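Local coordinates for branched-chain alpha-ketoacid decarboxylase (Lactococcus lactis, PDB 2VBF), which probably decarboxylates branched-chain and aromatic alpha-keto acids to aldehydes, using thiamine diphosphate and a magnesium ion as cofactors, at residues 42-47 / 77-82; 71-76 / 102-107; 91-96 / 116-121; 429-434 / 456-461. All blocks are in the same frame, centred on the assembly; numbering follows the deposited sequence.

Contact 1 of 4, residues 42-47 / 77-82; sequences EIFGVP and YMADGY. With TPP (thiamine diphosphate), chain D.
One face of the Phe44 ring carries Met78, whose CG stands over it in a CH-pi contact 3.8 Å from the centroid; the edge of the same ring points at the face of Tyr82. This aromatic pair is an offset edge-to-face stack, with centroids 5.5 Å apart and planes at 75°. An extended chain (chi2 163°) carries Met78 SD obliquely beside the ring, 3.4 Å from Phe44 CE1, a Met-aromatic contact. Strand 42-45, second in the parallel sheet of the N-terminal thiamine diphosphate-binding domain, thus packs on residues 77-82 of helix 72-86, the two segments running nearly antiparallel at 153°. At the edge of the Tyr82 ring, its OH gives a hydrogen bond to Glu42 OE1, 2.7 Å long. Ile439 of helix 430-440 touches both Glu42 and Phe44. Just past the strand, Val46 CG1 lies 3.9 Å from C6' of thiamine diphosphate and Pro47 O approaches the same carbon at 3.3 Å.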
loop_
_atom_site.group_PDB
_atom_site.type_symbol
_atom_site.label_atom_id
_atom_site.label_comp_id
_atom_site.label_asym_id
_atom_site.label_seq_id
_atom_site.Cartn_x
_atom_site.Cartn_y
_atom_site.Cartn_z
ATOM N N GLU A 42 12.591 -10.626 15.561
ATOM C CA GLU A 42 12.692 -10.333 14.137
ATOM C C GLU A 42 12.009 -8.999 13.898
ATOM O O GLU A 42 10.959 -8.758 14.479
ATOM C CB GLU A 42 11.981 -11.416 13.301
ATOM C CG GLU A 42 12.769 -12.706 13.075
ATOM C CD GLU A 42 12.616 -13.754 14.169
ATOM O OE1 GLU A 42 11.697 -13.681 15.016
ATOM O OE2 GLU A 42 13.424 -14.704 14.164
ATOM N N ILE A 43 12.597 -8.153 13.046
ATOM C CA ILE A 43 11.990 -6.874 12.653
ATOM C C ILE A 43 11.837 -6.856 11.145
ATOM O O ILE A 43 12.782 -7.157 10.406
ATOM C CB ILE A 43 12.826 -5.653 13.116
ATOM C CG1 ILE A 43 12.927 -5.663 14.645
ATOM C CG2 ILE A 43 12.239 -4.333 12.609
ATOM C CD1 ILE A 43 13.658 -4.480 15.263
ATOM N N PHE A 44 10.634 -6.504 10.706
ATOM C CA PHE A 44 10.324 -6.435 9.274
ATOM C C PHE A 44 10.446 -5.011 8.748
ATOM O O PHE A 44 10.694 -4.073 9.499
ATOM C CB PHE A 44 8.941 -7.019 9.030
ATOM C CG PHE A 44 8.805 -8.425 9.544
ATOM C CD1 PHE A 44 9.347 -9.489 8.832
ATOM C CD2 PHE A 44 8.196 -8.679 10.755
ATOM C CE1 PHE A 44 9.252 -10.792 9.318
ATOM C CE2 PHE A 44 8.084 -9.981 11.255
ATOM C CZ PHE A 44 8.619 -11.038 10.528
ATOM N N GLY A 45 10.324 -4.868 7.433
ATOM C CA GLY A 45 10.236 -3.552 6.820
ATOM C C GLY A 45 11.066 -3.346 5.571
ATOM O O GLY A 45 11.503 -4.294 4.930
ATOM N N VAL A 46 11.319 -2.083 5.269
ATOM C CA VAL A 46 12.022 -1.693 4.052
ATOM C C VAL A 46 12.965 -0.547 4.365
ATOM O O VAL A 46 12.562 0.430 5.030
ATOM C CB VAL A 46 11.045 -1.270 2.926
ATOM C CG1 VAL A 46 11.808 -0.816 1.639
ATOM C CG2 VAL A 46 10.057 -2.402 2.583
ATOM N N PRO A 47 14.232 -0.658 3.908
ATOM C CA PRO A 47 15.166 0.435 4.159
ATOM C C PRO A 47 14.869 1.741 3.423
ATOM O O PRO A 47 14.209 1.741 2.387
ATOM C CB PRO A 47 16.515 -0.121 3.644
ATOM C CG PRO A 47 16.329 -1.547 3.480
ATOM C CD PRO A 47 14.881 -1.747 3.155
ATOM N N TYR A 77 1.583 -6.169 7.051
ATOM C CA TYR A 77 0.820 -7.405 7.119
ATOM C C TYR A 77 1.618 -8.508 7.825
ATOM O O TYR A 77 1.079 -9.284 8.625
ATOM C CB TYR A 77 0.467 -7.873 5.709
ATOM C CG TYR A 77 -0.574 -7.074 4.933
ATOM C CD1 TYR A 77 -1.551 -6.299 5.568
ATOM C CD2 TYR A 77 -0.623 -7.174 3.535
ATOM C CE1 TYR A 77 -2.543 -5.631 4.819
ATOM C CE2 TYR A 77 -1.586 -6.511 2.794
ATOM C CZ TYR A 77 -2.540 -5.747 3.438
ATOM O OH TYR A 77 -3.491 -5.107 2.681
ATOM N N MET A 78 2.891 -8.598 7.468
ATOM C CA MET A 78 3.771 -9.623 8.030
ATOM C C MET A 78 3.950 -9.447 9.527
ATOM O O MET A 78 3.877 -10.424 10.270
ATOM C CB MET A 78 5.127 -9.610 7.337
ATOM C CG MET A 78 5.987 -10.838 7.651
ATOM S SD MET A 78 7.369 -11.120 6.502
ATOM C CE MET A 78 6.477 -11.449 4.990
ATOM N N ALA A 79 4.175 -8.202 9.943
ATOM C CA ALA A 79 4.280 -7.856 11.367
ATOM C C ALA A 79 2.997 -8.209 12.140
ATOM O O ALA A 79 3.048 -8.734 13.258
ATOM C CB ALA A 79 4.635 -6.385 11.528
ATOM N N ASP A 80 1.841 -7.961 11.527
ATOM C CA ASP A 80 0.557 -8.329 12.110
ATOM C C ASP A 80 0.467 -9.858 12.342
ATOM O O ASP A 80 0.198 -10.297 13.454
ATOM C CB ASP A 80 -0.571 -7.783 11.215
ATOM C CG ASP A 80 -1.958 -8.054 11.742
ATOM O OD1 ASP A 80 -2.307 -9.223 11.988
ATOM O OD2 ASP A 80 -2.735 -7.076 11.819
ATOM N N GLY A 81 0.721 -10.670 11.311
ATOM C CA GLY A 81 0.770 -12.120 11.481
ATOM C C GLY A 81 1.738 -12.584 12.558
ATOM O O GLY A 81 1.424 -13.455 13.365
ATOM N N TYR A 82 2.923 -11.992 12.573
ATOM C CA TYR A 82 3.915 -12.301 13.602
ATOM C C TYR A 82 3.358 -11.984 14.988
ATOM O O TYR A 82 3.521 -12.781 15.915
ATOM C CB TYR A 82 5.169 -11.493 13.327
ATOM C CG TYR A 82 6.392 -11.767 14.184
ATOM C CD1 TYR A 82 7.396 -12.620 13.748
ATOM C CD2 TYR A 82 6.584 -11.102 15.387
ATOM C CE1 TYR A 82 8.556 -12.835 14.504
ATOM C CE2 TYR A 82 7.730 -11.311 16.154
ATOM C CZ TYR A 82 8.718 -12.177 15.708
ATOM O OH TYR A 82 9.879 -12.372 16.471
HETATM N "N1'" TPP D . 10.457 2.691 0.165
HETATM C "C2'" TPP D . 9.723 3.494 -0.681
HETATM C CM2 TPP D . 8.266 3.224 -0.879
HETATM N "N3'" TPP D . 10.346 4.530 -1.314
HETATM C "C4'" TPP D . 11.695 4.776 -1.129
HETATM N "N4'" TPP D . 12.212 5.827 -1.753
HETATM C "C5'" TPP D . 12.456 3.950 -0.289
HETATM C "C6'" TPP D . 11.812 2.896 0.353
HETATM C "C7'" TPP D . 13.956 4.190 -0.094
HETATM N N3 TPP D . 14.741 3.917 -1.303
HETATM C C2 TPP D . 15.150 4.857 -2.246
HETATM S S1 TPP D . 16.010 4.292 -3.496
HETATM C C5 TPP D . 15.910 2.806 -2.874
HETATM C C4 TPP D . 15.208 2.698 -1.670
HETATM C CM4 TPP D . 14.982 1.428 -0.890
HETATM C C6 TPP D . 16.604 1.711 -3.637
HETATM C C7 TPP D . 16.039 1.459 -5.032
HETATM O O7 TPP D . 16.764 0.342 -5.519
HETATM P PA TPP D . 16.774 -0.073 -7.077
HETATM O O1A TPP D . 15.338 0.053 -7.562
HETATM O O2A TPP D . 17.300 -1.485 -7.155
HETATM O O3A TPP D . 17.659 1.047 -7.794
HETATM P PB TPP D . 19.252 1.016 -8.116
HETATM O O1B TPP D . 19.822 2.211 -7.413
HETATM O O2B TPP D . 19.388 1.116 -9.604
HETATM O O3B TPP D . 19.800 -0.296 -7.622
#

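Contact 2 of 4, residues 71-76 / 102-107; sequences NELNAS and AINGLA. With TPP (thiamine diphosphate), chain D.
Ser76 OG packs 3.1 Å from Gly105 CA, where helices 72-86 and 97-111 come together without a hydrogen bond between the two segments; the axes of residues 72-76 and 102-107 are nearly parallel, 7.4 Å apart at -16°. The remaining packing is van der Waals, by methyl groups on backbone and side chain. Ala102 CB sits 3.7 Å from Glu72 O and also meets Ser76 CB, while the Leu73 methyl CD1 reaches Asn104 CB and, at 3.8 Å, Gly105 N. Gly105, with no side chain, and the small Ala102 and Ser76 let the helices approach closely.

Hydrogen bonds stay within helices or lead outward. Ser76 OG, at chi1 74° between its backbone N and carbonyl carbon, turns back to donate to Leu73 O at 2.6 Å. The amide of Asn104 is held by Trp424 and Ser426, residues of the C-terminal part of the chain.

The cofactor contact is polar: Glu72 bends at chi2 (88°), and its OE2 comes to 2.7 Å from N1' of the thiamine diphosphate aminopyrimidine. Other hydrogen-bond partners of this cofactor, among them Ser454 and Gly453 of the second subunit, place the site across the dimer interface. A glutamate at N1' is shared by nearly all thiamine diphosphate enzymes, where it promotes the imino tautomer that activates the thiazolium; the geometry is consistent with that role here.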
loop_
_atom_site.group_PDB
_atom_site.type_symbol
_atom_site.label_atom_id
_atom_site.label_comp_id
_atom_site.label_asym_id
_atom_site.label_seq_id
_atom_site.Cartn_x
_atom_site.Cartn_y
_atom_site.Cartn_z
ATOM N N ASN A 71 7.919 -4.813 -0.167
ATOM C CA ASN A 71 7.259 -3.531 0.063
ATOM C C ASN A 71 6.732 -3.350 1.489
ATOM O O ASN A 71 6.639 -4.307 2.277
ATOM C CB ASN A 71 6.186 -3.207 -1.001
ATOM C CG ASN A 71 4.953 -4.091 -0.939
ATOM O OD1 ASN A 71 4.463 -4.469 0.127
ATOM N ND2 ASN A 71 4.393 -4.370 -2.116
ATOM N N GLU A 72 6.380 -2.109 1.804
ATOM C CA GLU A 72 5.955 -1.745 3.163
ATOM C C GLU A 72 4.569 -2.238 3.561
ATOM O O GLU A 72 4.334 -2.569 4.734
ATOM C CB GLU A 72 6.047 -0.237 3.382
ATOM C CG GLU A 72 7.471 0.272 3.381
ATOM C CD GLU A 72 8.002 0.635 1.993
ATOM O OE1 GLU A 72 7.373 0.302 0.953
ATOM O OE2 GLU A 72 9.077 1.269 1.947
ATOM N N LEU A 73 3.620 -2.245 2.626
ATOM C CA LEU A 73 2.318 -2.790 2.947
ATOM C C LEU A 73 2.478 -4.239 3.397
ATOM O O LEU A 73 1.921 -4.658 4.413
ATOM C CB LEU A 73 1.343 -2.696 1.762
ATOM C CG LEU A 73 -0.069 -3.203 2.074
ATOM C CD1 LEU A 73 -0.744 -2.451 3.230
ATOM C CD2 LEU A 73 -0.967 -3.192 0.840
ATOM N N ASN A 74 3.267 -5.003 2.644
ATOM C CA ASN A 74 3.509 -6.388 2.981
ATOM C C ASN A 74 4.199 -6.537 4.328
ATOM O O ASN A 74 3.836 -7.446 5.089
ATOM C CB ASN A 74 4.293 -7.097 1.875
ATOM C CG ASN A 74 3.504 -7.168 0.569
ATOM O OD1 ASN A 74 2.297 -6.892 0.545
ATOM N ND2 ASN A 74 4.181 -7.516 -0.532
ATOM N N ALA A 75 5.159 -5.651 4.624
ATOM C CA ALA A 75 5.856 -5.606 5.915
ATOM C C ALA A 75 4.868 -5.451 7.063
ATOM O O ALA A 75 4.954 -6.165 8.061
ATOM C CB ALA A 75 6.913 -4.443 5.942
ATOM N N SER A 76 3.900 -4.557 6.890
ATOM C CA SER A 76 2.888 -4.300 7.913
ATOM C C SER A 76 1.980 -5.523 8.141
ATOM O O SER A 76 1.695 -5.904 9.275
ATOM C CB SER A 76 2.086 -3.041 7.554
ATOM O OG SER A 76 1.174 -3.247 6.490
ATOM N N ALA A 102 2.329 1.551 4.443
ATOM C CA ALA A 102 2.065 0.545 5.468
ATOM C C ALA A 102 0.764 0.813 6.259
ATOM O O ALA A 102 0.316 -0.048 7.021
ATOM C CB ALA A 102 3.278 0.491 6.443
ATOM N N ILE A 103 0.148 1.978 6.065
ATOM C CA ILE A 103 -0.909 2.432 7.000
ATOM C C ILE A 103 -2.155 1.533 6.972
ATOM O O ILE A 103 -2.811 1.351 7.994
ATOM C CB ILE A 103 -1.263 3.937 6.841
ATOM C CG1 ILE A 103 -2.018 4.458 8.076
ATOM C CG2 ILE A 103 -2.078 4.206 5.577
ATOM C CD1 ILE A 103 -2.105 5.975 8.090
ATOM N N ASN A 104 -2.451 0.903 5.843
ATOM C CA ASN A 104 -3.580 -0.030 5.806
ATOM C C ASN A 104 -3.329 -1.274 6.664
ATOM O O ASN A 104 -4.256 -1.821 7.266
ATOM C CB ASN A 104 -3.879 -0.489 4.388
ATOM C CG ASN A 104 -5.085 -1.397 4.319
ATOM O OD1 ASN A 104 -6.149 -1.081 4.879
ATOM N ND2 ASN A 104 -4.937 -2.535 3.634
ATOM N N GLY A 105 -2.089 -1.752 6.665
ATOM C CA GLY A 105 -1.701 -2.855 7.541
ATOM C C GLY A 105 -1.839 -2.468 9.001
ATOM O O GLY A 105 -2.382 -3.224 9.801
ATOM N N LEU A 106 -1.352 -1.280 9.350
ATOM C CA LEU A 106 -1.450 -0.813 10.725
ATOM C C LEU A 106 -2.911 -0.599 11.135
ATOM O O LEU A 106 -3.277 -0.865 12.285
ATOM C CB LEU A 106 -0.627 0.465 10.956
ATOM C CG LEU A 106 -0.067 0.614 12.372
ATOM C CD1 LEU A 106 1.109 -0.345 12.595
ATOM C CD2 LEU A 106 0.334 2.084 12.625
ATOM N N ALA A 107 -3.740 -0.126 10.210
ATOM C CA ALA A 107 -5.173 0.023 10.464
ATOM C C ALA A 107 -5.814 -1.334 10.782
ATOM O O ALA A 107 -6.624 -1.443 11.700
ATOM C CB ALA A 107 -5.859 0.669 9.245
HETATM N "N1'" TPP D . 10.457 2.691 0.165
HETATM C "C2'" TPP D . 9.723 3.494 -0.681
HETATM C CM2 TPP D . 8.266 3.224 -0.879
HETATM N "N3'" TPP D . 10.346 4.530 -1.314
HETATM C "C4'" TPP D . 11.695 4.776 -1.129
HETATM N "N4'" TPP D . 12.212 5.827 -1.753
HETATM C "C5'" TPP D . 12.456 3.950 -0.289
HETATM C "C6'" TPP D . 11.812 2.896 0.353
HETATM C "C7'" TPP D . 13.956 4.190 -0.094
HETATM N N3 TPP D . 14.741 3.917 -1.303
HETATM C C2 TPP D . 15.150 4.857 -2.246
HETATM S S1 TPP D . 16.010 4.292 -3.496
HETATM C C5 TPP D . 15.910 2.806 -2.874
HETATM C C4 TPP D . 15.208 2.698 -1.670
HETATM C CM4 TPP D . 14.982 1.428 -0.890
HETATM C C6 TPP D . 16.604 1.711 -3.637
HETATM C C7 TPP D . 16.039 1.459 -5.032
HETATM O O7 TPP D . 16.764 0.342 -5.519
HETATM P PA TPP D . 16.774 -0.073 -7.077
HETATM O O1A TPP D . 15.338 0.053 -7.562
HETATM O O2A TPP D . 17.300 -1.485 -7.155
HETATM O O3A TPP D . 17.659 1.047 -7.794
HETATM P PB TPP D . 19.252 1.016 -8.116
HETATM O O1B TPP D . 19.822 2.211 -7.413
HETATM O O2B TPP D . 19.388 1.116 -9.604
HETATM O O3B TPP D . 19.800 -0.296 -7.622
#

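Contact 3 of 4, residues 91-96 / 116-121; sequences FLTTFG and VVEIVG
Strands 89-94 and 116-122, joined through helix 97-111, form a beta-alpha-beta crossover in the N-terminal thiamine diphosphate-binding domain, and they lie side by side in parallel, Phe91 beside Glu118 and Thr93 beside Val120. Four backbone bonds alternate across the pair, from Phe91 N to Val117 O through Ile119 N to Phe91 O (2.9 Å) and Thr93 N to Ile119 O, to Gly121 N with Thr93 O. Past the strand end, Phe95 N adds a more bent bond to Gly121 O (140° at the hydrogen).

On the face bearing Phe91, Thr93 and Glu118, the extended Glu118 chain runs over the Phe91 ring, with CG 4.0 Å from its centroid, while Val116 CG1 meets the ring edge 3.7 Å from Phe91 CE2. The carboxylate then reaches Thr93: OG1 donates to the anti lone pair of Glu118 OE2 at 2.8 Å. Helices 72-86 and 97-111 cover this face. On the other, Leu92 CD1 packs 3.7 Å from Ile119 CG2, against helix 52-60. Central parallel strands with helices on both faces are characteristic of the alpha/beta domain that thiamine diphosphate enzymes use for the aminopyrimidine half of their cofactor.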
loop_
_atom_site.group_PDB
_atom_site.type_symbol
_atom_site.label_atom_id
_atom_site.label_comp_id
_atom_site.label_asym_id
_atom_site.label_seq_id
_atom_site.Cartn_x
_atom_site.Cartn_y
_atom_site.Cartn_z
ATOM N N PHE A 91 7.917 -3.447 12.915
ATOM C CA PHE A 91 8.461 -3.221 11.575
ATOM C C PHE A 91 8.943 -1.774 11.431
ATOM O O PHE A 91 8.545 -0.903 12.193
ATOM C CB PHE A 91 7.491 -3.652 10.467
ATOM C CG PHE A 91 6.294 -2.752 10.280
ATOM C CD1 PHE A 91 6.247 -1.845 9.227
ATOM C CD2 PHE A 91 5.189 -2.862 11.114
ATOM C CE1 PHE A 91 5.147 -1.020 9.048
ATOM C CE2 PHE A 91 4.074 -2.053 10.933
ATOM C CZ PHE A 91 4.055 -1.131 9.896
ATOM N N LEU A 92 9.850 -1.581 10.481
ATOM C CA LEU A 92 10.570 -0.340 10.273
ATOM C C LEU A 92 10.296 0.188 8.874
ATOM O O LEU A 92 10.467 -0.546 7.885
ATOM C CB LEU A 92 12.075 -0.601 10.424
ATOM C CG LEU A 92 13.043 0.551 10.146
ATOM C CD1 LEU A 92 12.844 1.720 11.105
ATOM C CD2 LEU A 92 14.509 0.049 10.157
ATOM N N THR A 93 9.927 1.463 8.774
ATOM C CA THR A 93 9.716 2.094 7.471
ATOM C C THR A 93 10.456 3.413 7.421
ATOM O O THR A 93 11.030 3.850 8.421
ATOM C CB THR A 93 8.218 2.338 7.207
ATOM O OG1 THR A 93 7.693 3.218 8.211
ATOM C CG2 THR A 93 7.446 1.029 7.217
ATOM N N THR A 94 10.434 4.044 6.253
ATOM C CA THR A 94 10.992 5.370 6.084
ATOM C C THR A 94 9.854 6.402 6.020
ATOM O O THR A 94 8.739 6.113 5.592
ATOM C CB THR A 94 11.904 5.399 4.855
ATOM O OG1 THR A 94 12.793 6.527 4.926
ATOM C CG2 THR A 94 11.076 5.402 3.582
ATOM N N PHE A 95 10.163 7.599 6.507
ATOM C CA PHE A 95 9.266 8.745 6.540
ATOM C C PHE A 95 8.437 8.942 5.261
ATOM O O PHE A 95 8.976 8.843 4.146
ATOM C CB PHE A 95 10.118 10.002 6.761
ATOM C CG PHE A 95 9.330 11.221 7.091
ATOM C CD1 PHE A 95 8.804 11.387 8.360
ATOM C CD2 PHE A 95 9.132 12.217 6.158
ATOM C CE1 PHE A 95 8.085 12.504 8.683
ATOM C CE2 PHE A 95 8.397 13.354 6.479
ATOM C CZ PHE A 95 7.874 13.489 7.748
ATOM N N GLY A 96 7.140 9.209 5.433
ATOM C CA GLY A 96 6.245 9.514 4.326
ATOM C C GLY A 96 5.907 8.323 3.451
ATOM O O GLY A 96 4.854 7.697 3.601
ATOM N N VAL A 116 1.436 -4.337 17.433
ATOM C CA VAL A 116 2.488 -4.058 16.453
ATOM C C VAL A 116 3.062 -2.660 16.680
ATOM O O VAL A 116 2.320 -1.677 16.758
ATOM C CB VAL A 116 1.942 -4.156 15.004
ATOM C CG1 VAL A 116 3.017 -3.810 13.979
ATOM C CG2 VAL A 116 1.353 -5.550 14.745
ATOM N N VAL A 117 4.387 -2.580 16.775
ATOM C CA VAL A 117 5.108 -1.308 16.793
ATOM C C VAL A 117 5.600 -0.961 15.381
ATOM O O VAL A 117 6.355 -1.726 14.781
ATOM C CB VAL A 117 6.357 -1.387 17.713
ATOM C CG1 VAL A 117 6.999 -0.020 17.846
ATOM C CG2 VAL A 117 5.964 -1.981 19.081
ATOM N N GLU A 118 5.184 0.182 14.853
ATOM C CA GLU A 118 5.821 0.720 13.658
ATOM C C GLU A 118 6.830 1.778 14.050
ATOM O O GLU A 118 6.499 2.707 14.761
ATOM C CB GLU A 118 4.822 1.293 12.670
ATOM C CG GLU A 118 5.533 1.799 11.404
ATOM C CD GLU A 118 4.586 2.181 10.287
ATOM O OE1 GLU A 118 3.344 2.112 10.481
ATOM O OE2 GLU A 118 5.114 2.556 9.219
ATOM N N ILE A 119 8.062 1.612 13.577
ATOM C CA ILE A 119 9.127 2.584 13.774
ATOM C C ILE A 119 9.342 3.256 12.428
ATOM O O ILE A 119 9.547 2.571 11.424
ATOM C CB ILE A 119 10.447 1.917 14.210
ATOM C CG1 ILE A 119 10.259 1.123 15.514
ATOM C CG2 ILE A 119 11.570 2.964 14.326
ATOM C CD1 ILE A 119 11.377 0.132 15.805
ATOM N N VAL A 120 9.264 4.584 12.396
ATOM C CA VAL A 120 9.412 5.342 11.166
ATOM C C VAL A 120 10.679 6.193 11.260
ATOM O O VAL A 120 10.777 7.063 12.123
ATOM C CB VAL A 120 8.203 6.262 10.937
ATOM C CG1 VAL A 120 8.324 6.965 9.574
ATOM C CG2 VAL A 120 6.909 5.477 11.049
ATOM N N GLY A 121 11.662 5.893 10.414
ATOM C CA GLY A 121 12.867 6.694 10.322
ATOM C C GLY A 121 12.577 8.016 9.637
ATOM O O GLY A 121 11.964 8.037 8.578
#

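Contact 4 of 4, residues 429-434 / 456-461; sequences YTFPAA and QLTVQE
Pro432 packs on Thr458, its CD 3.5 Å from Thr458 OG1 and its CG against Thr458 CB, while the Glu461 side chain crosses the proline at about a right angle, Glu461 CG lying 4.0 Å from Pro432 CG. Beside it, the Phe431 ring turns its edge to backbone carbonyls: Phe431 CD2 lies 3.4 Å from Thr458 O, and CE2 is 3.6 Å from Val459 O. A chi1 of 178° sends the Phe431 ring toward the chain leaving helix 452-458. The two segments share no hydrogen bond. They belong to the C-terminal thiamine diphosphate-binding domain, in which strand 445-451 leads from helix 430-440 into helix 452-458; Leu448 and Ile450 of that strand also touch Phe431.

The polar ends find partners farther out: Thr458 OG1 is hydrogen-bonded to Gly428 O, just before helix 430-440, which fixes the hydroxyl against Pro432, while Glu461, bent at chi2, carries its carboxylate away to the N-terminal domain, where OE2 bonds Asn74 ND2 and OE1 takes bonds from Asn69 ND2 and Ala70 N. In the next shell the second subunit closes in, Leu457 O bonding Asn71 ND2 of the second subunit and Gln460 meeting its own counterpart across the dimer.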
loop_
_atom_site.group_PDB
_atom_site.type_symbol
_atom_site.label_atom_id
_atom_site.label_comp_id
_atom_site.label_asym_id
_atom_site.label_seq_id
_atom_site.Cartn_x
_atom_site.Cartn_y
_atom_site.Cartn_z
ATOM N N TYR A 429 -3.628 -9.670 2.645
ATOM C CA TYR A 429 -3.089 -9.744 3.997
ATOM C C TYR A 429 -2.462 -11.103 4.320
ATOM O O TYR A 429 -1.368 -11.168 4.886
ATOM C CB TYR A 429 -4.199 -9.426 5.031
ATOM C CG TYR A 429 -3.861 -9.875 6.437
ATOM C CD1 TYR A 429 -3.008 -9.137 7.231
ATOM C CD2 TYR A 429 -4.395 -11.052 6.956
ATOM C CE1 TYR A 429 -2.696 -9.560 8.525
ATOM C CE2 TYR A 429 -4.084 -11.488 8.241
ATOM C CZ TYR A 429 -3.218 -10.732 9.013
ATOM O OH TYR A 429 -2.893 -11.161 10.288
ATOM N N THR A 430 -3.177 -12.177 3.988
ATOM C CA THR A 430 -2.825 -13.499 4.510
ATOM C C THR A 430 -1.470 -14.055 4.066
ATOM O O THR A 430 -0.874 -14.863 4.787
ATOM C CB THR A 430 -3.910 -14.563 4.226
ATOM O OG1 THR A 430 -4.181 -14.607 2.824
ATOM C CG2 THR A 430 -5.183 -14.252 5.038
ATOM N N PHE A 431 -0.994 -13.657 2.894
ATOM C CA PHE A 431 0.255 -14.207 2.391
ATOM C C PHE A 431 1.446 -13.711 3.225
ATOM O O PHE A 431 2.104 -14.513 3.885
ATOM C CB PHE A 431 0.404 -14.060 0.862
ATOM C CG PHE A 431 1.724 -14.579 0.327
ATOM C CD1 PHE A 431 2.193 -15.854 0.683
ATOM C CD2 PHE A 431 2.483 -13.815 -0.533
ATOM C CE1 PHE A 431 3.427 -16.320 0.191
ATOM C CE2 PHE A 431 3.721 -14.271 -1.012
ATOM C CZ PHE A 431 4.175 -15.538 -0.659
ATOM N N PRO A 432 1.705 -12.386 3.276
ATOM C CA PRO A 432 2.766 -11.976 4.204
ATOM C C PRO A 432 2.471 -12.343 5.670
ATOM O O PRO A 432 3.385 -12.692 6.431
ATOM C CB PRO A 432 2.837 -10.449 4.012
ATOM C CG PRO A 432 2.168 -10.176 2.691
ATOM C CD PRO A 432 1.130 -11.246 2.537
ATOM N N ALA A 433 1.213 -12.242 6.081
ATOM C CA ALA A 433 0.847 -12.561 7.469
ATOM C C ALA A 433 1.181 -14.019 7.829
ATOM O O ALA A 433 1.719 -14.297 8.908
ATOM C CB ALA A 433 -0.635 -12.265 7.714
ATOM N N ALA A 434 0.880 -14.952 6.925
ATOM C CA ALA A 434 1.220 -16.355 7.134
ATOM C C ALA A 434 2.721 -16.548 7.300
ATOM O O ALA A 434 3.161 -17.349 8.136
ATOM C CB ALA A 434 0.697 -17.208 5.989
ATOM N N GLN A 456 -2.546 -11.817 -5.857
ATOM C CA GLN A 456 -2.016 -10.824 -6.769
ATOM C C GLN A 456 -1.665 -9.491 -6.067
ATOM O O GLN A 456 -0.828 -8.738 -6.551
ATOM C CB GLN A 456 -2.985 -10.595 -7.923
ATOM C CG GLN A 456 -3.144 -11.819 -8.841
ATOM C CD GLN A 456 -3.641 -11.482 -10.237
ATOM O OE1 GLN A 456 -3.706 -10.320 -10.617
ATOM N NE2 GLN A 456 -3.973 -12.519 -11.024
ATOM N N LEU A 457 -2.272 -9.219 -4.917
ATOM C CA LEU A 457 -1.967 -7.979 -4.185
ATOM C C LEU A 457 -0.619 -7.996 -3.455
ATOM O O LEU A 457 -0.028 -6.933 -3.225
ATOM C CB LEU A 457 -3.046 -7.619 -3.165
ATOM C CG LEU A 457 -4.383 -7.121 -3.729
ATOM C CD1 LEU A 457 -5.323 -8.299 -3.946
ATOM C CD2 LEU A 457 -5.039 -6.062 -2.829
ATOM N N THR A 458 -0.142 -9.185 -3.070
ATOM C CA THR A 458 1.006 -9.304 -2.140
ATOM C C THR A 458 2.044 -10.379 -2.530
ATOM O O THR A 458 2.933 -10.711 -1.731
ATOM C CB THR A 458 0.519 -9.602 -0.686
ATOM O OG1 THR A 458 -0.239 -10.815 -0.676
ATOM C CG2 THR A 458 -0.326 -8.443 -0.108
ATOM N N VAL A 459 1.983 -10.840 -3.781
ATOM C CA VAL A 459 2.823 -11.920 -4.295
ATOM C C VAL A 459 4.333 -11.731 -4.097
ATOM O O VAL A 459 5.060 -12.712 -3.958
ATOM C CB VAL A 459 2.530 -12.157 -5.814
ATOM C CG1 VAL A 459 3.047 -10.992 -6.633
ATOM C CG2 VAL A 459 3.149 -13.480 -6.288
ATOM N N GLN A 460 4.812 -10.486 -4.047
ATOM C CA GLN A 460 6.260 -10.237 -4.042
ATOM C C GLN A 460 6.986 -10.747 -2.802
ATOM O O GLN A 460 8.223 -10.874 -2.836
ATOM C CB GLN A 460 6.617 -8.772 -4.323
ATOM C CG GLN A 460 5.888 -7.745 -3.475
ATOM C CD GLN A 460 4.602 -7.294 -4.127
ATOM O OE1 GLN A 460 3.515 -7.805 -3.826
ATOM N NE2 GLN A 460 4.722 -6.374 -5.062
ATOM N N GLU A 461 6.265 -11.080 -1.723
ATOM C CA GLU A 461 6.944 -11.657 -0.540
ATOM C C GLU A 461 7.350 -13.127 -0.736
ATOM O O GLU A 461 7.962 -13.736 0.143
ATOM C CB GLU A 461 6.129 -11.497 0.738
ATOM C CG GLU A 461 5.823 -10.034 1.125
ATOM C CD GLU A 461 6.986 -9.079 0.959
ATOM O OE1 GLU A 461 8.068 -9.367 1.506
ATOM O OE2 GLU A 461 6.823 -8.029 0.282
#

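How the contacts relate
All four contacts are buried. Contacts 1, 2 and 3 lie in the N-terminal thiamine diphosphate-binding domain, contact 4 in the C-terminal one. Contacts 1 and 2 share helix 72-86; contact 3 joins contact 1 through the sheet, with Phe44 O probably bonded to Leu92 N, and Phe91 packs against Ala79 of contact 1 and Ala102 and Ser76 of contact 2. Chemistry follows place: backbone bonding dominates between the strands of contact 3, ring packing with one hydrogen bond in contact 1, and small residues at the helix pair of contact 2. Contact 4 has no hydrogen bond between its segments but is bonded outward, Tyr429 to Asp80 and Glu461 to Asn74, tying the domains together.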